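Local coordinates for coat protein (Leviviridae sp., PDB 6YFR) that is the coat protein of a single-stranded RNA bacteriophage and assembles into virus-like particles, probably as the shell that encloses the viral genome, at residues V5-P10 with S18-T23; Q34-E39 with S53-I58. All coordinates share one frame; numbering follows the deposited sequence.

Contacts 1 and 2 lie in one antiparallel sheet, whose five strands stand side by side in chain order. Contact 1 pairs strand 5-9, outermost in this chain, with strand 16-22. Contact 2 pairs strand 34-41 with strand 47-59. Contact 1 is complete in sequence before contact 2 begins, so the two hairpins follow in series. Their centres are about 9 Å apart. Strands 16-22 and 34-41 are neighbours and join the contacts: Trp20 N lies 2.8 Å from Val35 O, a probable hydrogen bond. Both contacts also touch a second subunit, consistent with the coat-protein dimer, in which the helices of one chain cross the sheet of its partner.

Contact 1: residues V5-P10 with S18-T23; sequences VTQYSP and STWNVT
Thr6 and Asn21 form the regular backbone pairing of this contact. Thr6 N donates to Asn21 O and Asn21 N to Thr6 O, both at 2.9 Å. Further along, the pairing is irregular. Tyr8 N and Ser9 N both donate to Thr19 O, the first at 2.9 Å, so one carbonyl takes two N-H groups. Thr19 N returns a bond to Ser9 O at 3.0 Å. A weak bond also runs from Ser9 N to Thr19 OG1.

Two flat side-chain pairs add to the backbone ladder. The Gln7 side chain runs alongside the Trp20 indole, with amide and ring planes 26° apart. Gln7 CG makes a CH-pi contact over the five-membered ring, 4.3 Å from its centroid. CG is anti to the backbone N (chi1 -168°), and the chain then bends, carrying OE1 over the same face of the indole, toward the rim of its six-membered ring, 3.3 Å from Trp20 CZ2. Phe104 of a second subunit meets Trp20 edge-to-face. The Asn21 amide lies over one face of the Tyr8 ring, with Asn21 ND2 3.4 Å from Tyr8 CG and the planes 21° apart. Thr19 OG1 sits at the ring edge. Asn21 OD1 bonds to Gln34 NE2 on the next strand.

At the Val5 end, Val5 CB packs on Trp20 CB and Val5 CG1 on Val22 CG2. Thr23 CG2 lies against Thr6 CG2 and OG1.

With Tyr8 and Ser9 both facing Thr19, this is a classic beta bulge in an antiparallel hairpin at the edge of the sheet within this chain.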
ATOM      1  N   VAL A   5     -70.350  44.425 -11.652  1.00 49.19           N
ATOM      2  CA  VAL A   5     -68.950  44.652 -11.321  1.00 47.81           C
ATOM      3  C   VAL A   5     -68.683  46.141 -11.154  1.00 45.22           C
ATOM      4  O   VAL A   5     -69.356  46.989 -11.748  1.00 44.66           O
ATOM      5  CB  VAL A   5     -68.000  44.062 -12.388  1.00 51.66           C
ATOM      6  CG1 VAL A   5     -68.131  42.549 -12.449  1.00 36.93           C
ATOM      7  CG2 VAL A   5     -68.290  44.676 -13.749  1.00 20.78           C
ATOM      8  N   THR A   6     -67.692  46.450 -10.323  1.00 53.03           N
ATOM      9  CA  THR A   6     -67.109  47.783 -10.246  1.00 34.52           C
ATOM     10  C   THR A   6     -65.598  47.661 -10.341  1.00 49.11           C
ATOM     11  O   THR A   6     -65.012  46.716  -9.803  1.00 43.70           O
ATOM     12  CB  THR A   6     -67.477  48.511  -8.943  1.00 42.32           C
ATOM     13  OG1 THR A   6     -67.191  47.660  -7.824  1.00 48.79           O
ATOM     14  CG2 THR A   6     -68.950  48.903  -8.938  1.00 51.20           C
ATOM     15  N   GLN A   7     -64.974  48.611 -11.031  1.00 33.10           N
ATOM     16  CA  GLN A   7     -63.536  48.545 -11.244  1.00 46.55           C
ATOM     17  C   GLN A   7     -62.801  48.783  -9.932  1.00 28.99           C
ATOM     18  O   GLN A   7     -62.906  49.862  -9.341  1.00 50.14           O
ATOM     19  CB  GLN A   7     -63.109  49.565 -12.292  1.00 28.99           C
ATOM     20  CG  GLN A   7     -61.690  49.357 -12.775  1.00 45.57           C
ATOM     21  CD  GLN A   7     -61.517  49.754 -14.222  1.00 59.32           C
ATOM     22  OE1 GLN A   7     -61.051  48.961 -15.040  1.00 57.27           O
ATOM     23  NE2 GLN A   7     -61.889  50.989 -14.550  1.00 67.58           N
ATOM     24  N   TYR A   8     -62.054  47.772  -9.485  1.00 39.25           N
ATOM     25  CA  TYR A   8     -61.272  47.822  -8.254  1.00 47.86           C
ATOM     26  C   TYR A   8     -59.865  48.367  -8.497  1.00 35.39           C
ATOM     27  O   TYR A   8     -59.485  49.385  -7.910  1.00 55.29           O
ATOM     28  CB  TYR A   8     -61.229  46.423  -7.623  1.00 34.95           C
ATOM     29  CG  TYR A   8     -60.245  46.227  -6.487  1.00 59.64           C
ATOM     30  CD1 TYR A   8     -60.381  46.917  -5.286  1.00 36.74           C
ATOM     31  CD2 TYR A   8     -59.201  45.317  -6.607  1.00 70.00           C
ATOM     32  CE1 TYR A   8     -59.480  46.722  -4.244  1.00 32.17           C
ATOM     33  CE2 TYR A   8     -58.301  45.112  -5.579  1.00 58.96           C
ATOM     34  CZ  TYR A   8     -58.444  45.814  -4.399  1.00100.26           C
ATOM     35  OH  TYR A   8     -57.544  45.603  -3.380  1.00 59.09           O
ATOM     36  N   SER A   9     -59.089  47.720  -9.365  1.00 39.06           N
ATOM     37  CA  SER A   9     -57.785  48.248  -9.756  1.00 28.38           C
ATOM     38  C   SER A   9     -57.842  48.738 -11.195  1.00 38.27           C
ATOM     39  O   SER A   9     -57.944  47.916 -12.120  1.00 50.36           O
ATOM     40  CB  SER A   9     -56.693  47.192  -9.601  1.00 33.18           C
ATOM     41  OG  SER A   9     -55.448  47.687 -10.076  1.00 47.33           O
ATOM     42  N   PRO A  10     -57.763  50.041 -11.437  1.00 48.22           N
ATOM     43  CA  PRO A  10     -57.996  50.568 -12.780  1.00 34.12           C
ATOM     44  C   PRO A  10     -56.779  50.373 -13.662  1.00 50.32           C
ATOM     45  O   PRO A  10     -55.677  50.089 -13.162  1.00 49.08           O
ATOM     46  CB  PRO A  10     -58.267  52.055 -12.522  1.00 32.61           C
ATOM     47  CG  PRO A  10     -57.410  52.356 -11.335  1.00 65.00           C
ATOM     48  CD  PRO A  10     -57.407  51.104 -10.484  1.00 58.22           C
ATOM     49  N   SER A  18     -55.802  44.822 -15.153  1.00 41.64           N
ATOM     50  CA  SER A  18     -56.898  45.614 -14.619  1.00 30.26           C
ATOM     51  C   SER A  18     -57.897  44.652 -13.993  1.00 46.39           C
ATOM     52  O   SER A  18     -58.128  43.566 -14.530  1.00 48.34           O
ATOM     53  CB  SER A  18     -57.563  46.457 -15.712  1.00 28.94           C
ATOM     54  OG  SER A  18     -58.801  46.985 -15.274  1.00 98.21           O
ATOM     55  N   THR A  19     -58.474  45.028 -12.848  1.00 30.55           N
ATOM     56  CA  THR A  19     -59.368  44.124 -12.133  1.00 35.73           C
ATOM     57  C   THR A  19     -60.670  44.816 -11.756  1.00 38.63           C
ATOM     58  O   THR A  19     -60.676  45.973 -11.324  1.00 60.42           O
ATOM     59  CB  THR A  19     -58.714  43.554 -10.861  1.00 38.46           C
ATOM     60  OG1 THR A  19     -58.459  44.612  -9.932  1.00 58.13           O
ATOM     61  CG2 THR A  19     -57.408  42.843 -11.190  1.00 22.76           C
ATOM     62  N   TRP A  20     -61.767  44.084 -11.929  1.00 47.90           N
ATOM     63  CA  TRP A  20     -63.091  44.451 -11.455  1.00 43.29           C
ATOM     64  C   TRP A  20     -63.514  43.477 -10.365  1.00 41.24           C
ATOM     65  O   TRP A  20     -63.226  42.276 -10.447  1.00 46.20           O
ATOM     66  CB  TRP A  20     -64.125  44.403 -12.581  1.00 34.09           C
ATOM     67  CG  TRP A  20     -63.874  45.335 -13.716  1.00 40.05           C
ATOM     68  CD1 TRP A  20     -64.519  46.510 -13.965  1.00 30.84           C
ATOM     69  CD2 TRP A  20     -62.923  45.166 -14.773  1.00 22.15           C
ATOM     70  NE1 TRP A  20     -64.025  47.089 -15.109  1.00 47.57           N
ATOM     71  CE2 TRP A  20     -63.044  46.284 -15.624  1.00 25.48           C
ATOM     72  CE3 TRP A  20     -61.977  44.185 -15.080  1.00 32.81           C
ATOM     73  CZ2 TRP A  20     -62.257  46.444 -16.760  1.00 28.41           C
ATOM     74  CZ3 TRP A  20     -61.197  44.348 -16.212  1.00 35.77           C
ATOM     75  CH2 TRP A  20     -61.342  45.468 -17.037  1.00 26.45           C
ATOM     76  N   ASN A  21     -64.205  43.991  -9.354  1.00 32.51           N
ATOM     77  CA  ASN A  21     -64.789  43.165  -8.308  1.00 43.43           C
ATOM     78  C   ASN A  21     -66.284  43.011  -8.545  1.00 43.69           C
ATOM     79  O   ASN A  21     -66.960  43.960  -8.963  1.00 45.50           O
ATOM     80  CB  ASN A  21     -64.549  43.766  -6.919  1.00 25.11           C
ATOM     81  CG  ASN A  21     -63.119  43.603  -6.444  1.00 41.34           C
ATOM     82  OD1 ASN A  21     -62.319  42.902  -7.064  1.00 51.90           O
ATOM     83  ND2 ASN A  21     -62.793  44.246  -5.328  1.00 45.49           N
ATOM     84  N   VAL A  22     -66.790  41.810  -8.275  1.00 34.98           N
ATOM     85  CA  VAL A  22     -68.222  41.540  -8.337  1.00 49.78           C
ATOM     86  C   VAL A  22     -68.880  42.116  -7.092  1.00 39.11           C
ATOM     87  O   VAL A  22     -68.502  41.781  -5.963  1.00 57.09           O
ATOM     88  CB  VAL A  22     -68.487  40.032  -8.451  1.00 39.74           C
ATOM     89  CG1 VAL A  22     -69.969  39.744  -8.290  1.00 32.94           C
ATOM     90  CG2 VAL A  22     -67.972  39.506  -9.768  1.00 35.56           C
ATOM     91  N   THR A  23     -69.869  42.977  -7.290  1.00 46.54           N
ATOM     92  CA  THR A  23     -70.512  43.657  -6.175  1.00 48.55           C
ATOM     93  C   THR A  23     -71.604  42.784  -5.568  1.00 46.01           C
ATOM     94  O   THR A  23     -72.182  41.920  -6.232  1.00 62.69           O
ATOM     95  CB  THR A  23     -71.110  44.990  -6.626  1.00 39.23           C
ATOM     96  OG1 THR A  23     -72.027  44.757  -7.703  1.00 66.22           O
ATOM     97  CG2 THR A  23     -70.009  45.964  -7.082  1.00 53.59           C
TER

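Contact 2: residues Q34-E39 with S53-I58; sequences QVVQTE and SVYYYI
Gln34, Val35 and Val36 pair with Tyr55, Val54 and Ser53 in a regular antiparallel beta ladder. The ladder belongs to the beta hairpin of strands 34-41 and 47-59, inside the five-stranded sheet of the coat-protein fold. Strand 16-22 flanks it on one side and strand 70-82 on the other. The strand segments run 160° apart in direction.

Four backbone hydrogen bonds join the strands. Gln34 and Tyr55 form one hydrogen-bonded pair. Gln34 N donates to Tyr55 O, and Tyr55 N donates back to Gln34 O, each at 2.9 Å. Val36 and Ser53 form the next such pair. Val36 N reaches Ser53 O at 2.8 Å, and Ser53 N reaches Val36 O at 2.9 Å with a more bent N-H...O angle of 142°. Between them, Val35 and Val54 are a non-hydrogen-bonded pair. Val35 CA makes a CA-H...O contact with Ser53 O at 3.2 Å.

The side chains divide between the two faces of the sheet. Val35 and Val54 share one face, where Val35 CG1 meets Val54 CG2 at 4.0 Å. Both valines are buried. Gln34, Val36, Ser53 and Tyr55 are on the other face.

Beyond the paired residues, Gln37 faces a second subunit. Its OE1 is bonded to Arg108 NE and its NE2 to Ser111 OG of that subunit. Gln37 NE2 also donates to Glu39 OE2 at 3.1 Å. Glu39 OE2 lies almost in the amide plane of Gln37 and accepts with its anti lone pair. Together the three bonds hold the amide between its own strand and the neighbouring chain.

On the Gln34 face, Val36 has CG1 anti to the backbone N (chi1 -178°). This turns its other methyl, CG2, to the edge of the Tyr55 ring, 4.1 Å from Tyr55 CE2.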
ATOM      1  N   GLN A  34     -63.764  37.983  -8.932  1.00 39.46           N
ATOM      2  CA  GLN A  34     -63.009  38.986  -9.667  1.00 28.34           C
ATOM      3  C   GLN A  34     -63.030  38.709 -11.163  1.00 44.06           C
ATOM      4  O   GLN A  34     -63.159  37.561 -11.606  1.00 45.71           O
ATOM      5  CB  GLN A  34     -61.553  39.048  -9.193  1.00 30.12           C
ATOM      6  CG  GLN A  34     -61.355  39.762  -7.873  1.00 55.75           C
ATOM      7  CD  GLN A  34     -59.895  40.049  -7.593  1.00 48.86           C
ATOM      8  OE1 GLN A  34     -59.008  39.366  -8.109  1.00 53.46           O
ATOM      9  NE2 GLN A  34     -59.634  41.067  -6.782  1.00 67.89           N
ATOM     10  N   VAL A  35     -62.896  39.787 -11.934  1.00 31.05           N
ATOM     11  CA  VAL A  35     -62.644  39.723 -13.369  1.00 32.74           C
ATOM     12  C   VAL A  35     -61.351  40.481 -13.643  1.00 40.84           C
ATOM     13  O   VAL A  35     -61.211  41.640 -13.244  1.00 49.09           O
ATOM     14  CB  VAL A  35     -63.805  40.317 -14.187  1.00 35.75           C
ATOM     15  CG1 VAL A  35     -63.573  40.082 -15.672  1.00 30.56           C
ATOM     16  CG2 VAL A  35     -65.133  39.723 -13.748  1.00 24.56           C
ATOM     17  N   VAL A  36     -60.411  39.830 -14.316  1.00 39.42           N
ATOM     18  CA  VAL A  36     -59.083  40.383 -14.549  1.00 33.20           C
ATOM     19  C   VAL A  36     -58.833  40.414 -16.049  1.00 30.82           C
ATOM     20  O   VAL A  36     -58.934  39.380 -16.720  1.00 64.06           O
ATOM     21  CB  VAL A  36     -57.997  39.564 -13.834  1.00 29.38           C
ATOM     22  CG1 VAL A  36     -56.630  40.192 -14.048  1.00 26.53           C
ATOM     23  CG2 VAL A  36     -58.313  39.445 -12.353  1.00 39.21           C
ATOM     24  N   GLN A  37     -58.510  41.592 -16.575  1.00 26.30           N
ATOM     25  CA  GLN A  37     -58.038  41.728 -17.947  1.00 39.31           C
ATOM     26  C   GLN A  37     -56.531  41.939 -17.939  1.00 30.93           C
ATOM     27  O   GLN A  37     -56.018  42.779 -17.192  1.00 48.90           O
ATOM     28  CB  GLN A  37     -58.720  42.888 -18.675  1.00 28.08           C
ATOM     29  CG  GLN A  37     -58.210  43.061 -20.099  1.00 26.66           C
ATOM     30  CD  GLN A  37     -58.744  44.303 -20.786  1.00 41.75           C
ATOM     31  OE1 GLN A  37     -59.579  45.028 -20.239  1.00 36.99           O
ATOM     32  NE2 GLN A  37     -58.259  44.558 -21.999  1.00 32.86           N
ATOM     33  N   THR A  38     -55.830  41.183 -18.774  1.00 34.54           N
ATOM     34  CA  THR A  38     -54.376  41.201 -18.847  1.00 41.66           C
ATOM     35  C   THR A  38     -53.953  41.503 -20.276  1.00 38.55           C
ATOM     36  O   THR A  38     -54.522  40.954 -21.223  1.00 49.56           O
ATOM     37  CB  THR A  38     -53.791  39.858 -18.396  1.00 23.23           C
ATOM     38  OG1 THR A  38     -54.007  39.693 -16.990  1.00 59.82           O
ATOM     39  CG2 THR A  38     -52.303  39.778 -18.694  1.00 59.70           C
ATOM     40  N   GLU A  39     -52.972  42.388 -20.435  1.00 47.58           N
ATOM     41  CA  GLU A  39     -52.362  42.652 -21.736  1.00 25.88           C
ATOM     42  C   GLU A  39     -50.854  42.513 -21.576  1.00 38.79           C
ATOM     43  O   GLU A  39     -50.207  43.382 -20.984  1.00 46.20           O
ATOM     44  CB  GLU A  39     -52.740  44.038 -22.260  1.00 36.56           C
ATOM     45  CG  GLU A  39     -54.233  44.238 -22.464  1.00 38.72           C
ATOM     46  CD  GLU A  39     -54.816  43.328 -23.532  1.00 32.60           C
ATOM     47  OE1 GLU A  39     -54.052  42.834 -24.389  1.00 35.34           O
ATOM     48  OE2 GLU A  39     -56.045  43.109 -23.517  1.00 42.55           O
ATOM     49  N   SER A  53     -60.166  36.894 -17.436  1.00 38.18           N
ATOM     50  CA  SER A  53     -60.270  35.797 -16.486  1.00 28.39           C
ATOM     51  C   SER A  53     -61.343  36.117 -15.459  1.00 31.14           C
ATOM     52  O   SER A  53     -61.319  37.188 -14.846  1.00 43.61           O
ATOM     53  CB  SER A  53     -58.930  35.547 -15.790  1.00 32.64           C
ATOM     54  OG  SER A  53     -57.919  35.240 -16.737  1.00 54.75           O
ATOM     55  N   VAL A  54     -62.280  35.198 -15.275  1.00 35.56           N
ATOM     56  CA  VAL A  54     -63.327  35.333 -14.273  1.00 28.75           C
ATOM     57  C   VAL A  54     -63.091  34.255 -13.228  1.00 38.69           C
ATOM     58  O   VAL A  54     -63.159  33.054 -13.536  1.00 44.87           O
ATOM     59  CB  VAL A  54     -64.728  35.219 -14.890  1.00 38.07           C
ATOM     60  CG1 VAL A  54     -65.780  35.366 -13.810  1.00 30.47           C
ATOM     61  CG2 VAL A  54     -64.913  36.273 -15.967  1.00 29.72           C
ATOM     62  N   TYR A  55     -62.791  34.687 -12.003  1.00 31.15           N
ATOM     63  CA  TYR A  55     -62.615  33.801 -10.858  1.00 36.04           C
ATOM     64  C   TYR A  55     -63.802  34.015  -9.928  1.00 38.04           C
ATOM     65  O   TYR A  55     -63.940  35.090  -9.331  1.00 37.98           O
ATOM     66  CB  TYR A  55     -61.302  34.094 -10.132  1.00 32.39           C
ATOM     67  CG  TYR A  55     -60.079  34.126 -11.020  1.00 32.55           C
ATOM     68  CD1 TYR A  55     -59.515  32.953 -11.501  1.00 43.85           C
ATOM     69  CD2 TYR A  55     -59.475  35.329 -11.361  1.00 50.03           C
ATOM     70  CE1 TYR A  55     -58.391  32.975 -12.309  1.00 61.06           C
ATOM     71  CE2 TYR A  55     -58.349  35.364 -12.167  1.00 41.14           C
ATOM     72  CZ  TYR A  55     -57.813  34.184 -12.638  1.00 52.37           C
ATOM     73  OH  TYR A  55     -56.695  34.213 -13.441  1.00 64.71           O
ATOM     74  N   TYR A  56     -64.662  33.003  -9.804  1.00 31.91           N
ATOM     75  CA  TYR A  56     -65.799  33.055  -8.887  1.00 32.97           C
ATOM     76  C   TYR A  56     -65.557  32.039  -7.777  1.00 63.07           C
ATOM     77  O   TYR A  56     -65.564  30.829  -8.022  1.00 52.68           O
ATOM     78  CB  TYR A  56     -67.113  32.773  -9.610  1.00 33.26           C
ATOM     79  CG  TYR A  56     -68.338  33.115  -8.791  1.00 29.34           C
ATOM     80  CD1 TYR A  56     -68.956  34.352  -8.918  1.00 42.84           C
ATOM     81  CD2 TYR A  56     -68.875  32.204  -7.890  1.00 51.33           C
ATOM     82  CE1 TYR A  56     -70.075  34.673  -8.170  1.00 31.90           C
ATOM     83  CE2 TYR A  56     -69.995  32.516  -7.139  1.00 36.05           C
ATOM     84  CZ  TYR A  56     -70.590  33.752  -7.282  1.00 28.68           C
ATOM     85  OH  TYR A  56     -71.704  34.069  -6.536  1.00 47.49           O
ATOM     86  N   TYR A  57     -65.342  32.530  -6.561  1.00 36.84           N
ATOM     87  CA  TYR A  57     -65.055  31.670  -5.422  1.00 32.69           C
ATOM     88  C   TYR A  57     -66.368  31.278  -4.756  1.00 45.04           C
ATOM     89  O   TYR A  57     -67.137  32.147  -4.327  1.00 38.83           O
ATOM     90  CB  TYR A  57     -64.124  32.379  -4.441  1.00 29.56           C
ATOM     91  CG  TYR A  57     -62.877  32.922  -5.100  1.00 33.88           C
ATOM     92  CD1 TYR A  57     -61.839  32.076  -5.474  1.00 31.35           C
ATOM     93  CD2 TYR A  57     -62.741  34.281  -5.359  1.00 31.85           C
ATOM     94  CE1 TYR A  57     -60.696  32.569  -6.083  1.00 35.99           C
ATOM     95  CE2 TYR A  57     -61.601  34.784  -5.965  1.00 54.85           C
ATOM     96  CZ  TYR A  57     -60.582  33.924  -6.325  1.00 31.99           C
ATOM     97  OH  TYR A  57     -59.449  34.421  -6.928  1.00 51.87           O
ATOM     98  N   ILE A  58     -66.624  29.976  -4.675  1.00 46.76           N
ATOM     99  CA  ILE A  58     -67.901  29.462  -4.189  1.00 35.71           C
ATOM    100  C   ILE A  58     -67.632  28.403  -3.125  1.00 46.02           C
ATOM    101  O   ILE A  58     -66.731  27.565  -3.291  1.00 47.34           O
ATOM    102  CB  ILE A  58     -68.747  28.920  -5.356  1.00 55.76           C
ATOM    103  CG1 ILE A  58     -70.144  28.506  -4.893  1.00 40.07           C
ATOM    104  CG2 ILE A  58     -68.041  27.763  -6.062  1.00 25.80           C
ATOM    105  CD1 ILE A  58     -71.069  28.140  -6.038  1.00 52.80           C
TER